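Local atomic coordinates of open reading frame 2 (Aeromonas sobria, PDB entry 3WQB), a protein that probably acts as the dedicated chaperone of a secreted subtilisin-type serine protease, binding it and assisting its maturation. Residues L85-D90 and G109-L114. Numbering follows the deposited sequence.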
loop_
_atom_site.group_PDB
_atom_site.type_symbol
_atom_site.label_atom_id
_atom_site.label_comp_id
_atom_site.label_asym_id
_atom_site.label_seq_id
_atom_site.Cartn_x
_atom_site.Cartn_y
_atom_site.Cartn_z
ATOM N N LEU B 85 11.585 -20.311 7.948
ATOM C CA LEU B 85 10.223 -20.621 7.497
ATOM C C LEU B 85 10.297 -21.868 6.637
ATOM O O LEU B 85 11.132 -21.959 5.740
ATOM C CB LEU B 85 9.614 -19.473 6.689
ATOM C CG LEU B 85 9.543 -18.061 7.279
ATOM C CD1 LEU B 85 8.558 -17.249 6.463
ATOM C CD2 LEU B 85 9.161 -18.017 8.747
ATOM N N VAL B 86 9.429 -22.829 6.929
ATOM C CA VAL B 86 9.409 -24.109 6.229
ATOM C C VAL B 86 7.980 -24.413 5.786
ATOM O O VAL B 86 7.050 -24.343 6.593
ATOM C CB VAL B 86 9.947 -25.245 7.148
ATOM C CG1 VAL B 86 9.679 -26.620 6.563
ATOM C CG2 VAL B 86 11.432 -25.069 7.388
ATOM N N GLU B 87 7.803 -24.735 4.506
ATOM C CA GLU B 87 6.488 -25.140 4.015
ATOM C C GLU B 87 6.255 -26.627 4.279
ATOM O O GLU B 87 6.720 -27.491 3.532
ATOM C CB GLU B 87 6.300 -24.796 2.537
ATOM C CG GLU B 87 4.851 -24.933 2.080
ATOM C CD GLU B 87 4.564 -24.243 0.764
ATOM O OE1 GLU B 87 5.504 -24.046 -0.038
ATOM O OE2 GLU B 87 3.383 -23.904 0.530
ATOM N N ALA B 88 5.552 -26.901 5.370
ATOM C CA ALA B 88 5.231 -28.258 5.792
ATOM C C ALA B 88 4.075 -28.171 6.772
ATOM O O ALA B 88 3.913 -27.158 7.457
ATOM C CB ALA B 88 6.436 -28.903 6.465
ATOM N N ASP B 89 3.278 -29.234 6.842
ATOM C CA ASP B 89 2.248 -29.348 7.874
ATOM C C ASP B 89 2.920 -29.445 9.245
ATOM O O ASP B 89 4.120 -29.715 9.328
ATOM C CB ASP B 89 1.352 -30.564 7.612
ATOM C CG ASP B 89 2.079 -31.886 7.817
ATOM O OD1 ASP B 89 2.294 -32.278 8.985
ATOM O OD2 ASP B 89 2.420 -32.540 6.812
ATOM N N ASP B 90 2.148 -29.232 10.310
ATOM C CA ASP B 90 2.683 -29.200 11.674
ATOM C C ASP B 90 3.466 -30.457 12.066
ATOM O O ASP B 90 4.588 -30.358 12.571
ATOM C CB ASP B 90 1.564 -28.929 12.688
ATOM C CG ASP B 90 1.054 -27.497 12.629
ATOM O OD1 ASP B 90 1.729 -26.649 12.007
ATOM O OD2 ASP B 90 -0.021 -27.219 13.200
ATOM N N GLY B 109 -0.882 -20.961 7.924
ATOM C CA GLY B 109 -1.047 -21.133 6.487
ATOM C C GLY B 109 -0.174 -22.207 5.863
ATOM O O GLY B 109 0.266 -22.062 4.720
ATOM N N GLY B 110 0.102 -23.262 6.624
ATOM C CA GLY B 110 0.933 -24.368 6.146
ATOM C C GLY B 110 2.422 -24.059 6.141
ATOM O O GLY B 110 3.223 -24.792 5.557
ATOM N N ILE B 111 2.794 -22.965 6.794
ATOM C CA ILE B 111 4.191 -22.569 6.886
ATOM C C ILE B 111 4.610 -22.457 8.349
ATOM O O ILE B 111 4.016 -21.713 9.126
ATOM C CB ILE B 111 4.452 -21.268 6.086
ATOM C CG1 ILE B 111 4.253 -21.537 4.584
ATOM C CG2 ILE B 111 5.854 -20.712 6.385
ATOM C CD1 ILE B 111 4.036 -20.283 3.746
ATOM N N ALA B 112 5.618 -23.239 8.722
ATOM C CA ALA B 112 6.082 -23.286 10.090
ATOM C C ALA B 112 7.284 -22.376 10.306
ATOM O O ALA B 112 8.109 -22.201 9.410
ATOM C CB ALA B 112 6.432 -24.715 10.476
ATOM N N LEU B 113 7.351 -21.810 11.505
ATOM C CA LEU B 113 8.496 -21.047 11.968
ATOM C C LEU B 113 9.300 -21.926 12.918
ATOM O O LEU B 113 8.788 -22.377 13.952
ATOM C CB LEU B 113 8.044 -19.771 12.684
ATOM C CG LEU B 113 7.584 -18.580 11.837
ATOM C CD1 LEU B 113 6.324 -18.868 11.023
ATOM C CD2 LEU B 113 7.366 -17.374 12.724
ATOM N N LEU B 114 10.541 -22.197 12.535
ATOM C CA LEU B 114 11.458 -22.994 13.341
ATOM C C LEU B 114 12.627 -22.118 13.757
ATOM O O LEU B 114 13.148 -21.338 12.957
ATOM C CB LEU B 114 11.954 -24.212 12.550
ATOM C CG LEU B 114 10.946 -25.068 11.770
ATOM C CD1 LEU B 114 11.685 -26.162 11.011
ATOM C CD2 LEU B 114 9.864 -25.678 12.665
#
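Leu85 and Leu113 stand side by side on one face of an antiparallel strand pair, and the methyl CD2 of Leu85 presses against CG of Leu113 at 3.5 Å. In Leu85, chi1 of -55° places CG beside the backbone N and chi2 of -164° turns CD2 over to Leu113, while CB rests on Ile111 CG2 at 4.0 Å. Beneath the side chains, Val86 and Ala112 form a hydrogen-bonded pair: Val86 N reaches Ala112 O at 2.9 Å, and Ala112 N returns to Val86 O at 2.8 Å. The strands are the central two of a ferredoxin-like beta-alpha-beta-beta-alpha-beta unit, with strand 136-141 beyond 83-87 and strand 102-108 beyond 111-116. On the other face, Val86 (chi1 168°) holds CG2 beside its N and anti to its carbonyl carbon, where it meets Leu114 CD1 at 3.8 Å. Helix 90-98 covers this side, with Leu96 on Val86, Ala93 on Ala112 and Ala97 on Leu114. Towards the strand end the pairing slackens into a weak, bent bond of 3.1 Å from Ala88 N to Gly110 O. Glu87, on the face of Leu85 and Ile111, has its chain extended beyond CG, and its OE2 forms a salt bridge with a basic side chain of the bound partner protein, whose side chains also pack on Leu85, Ile111 and Leu113.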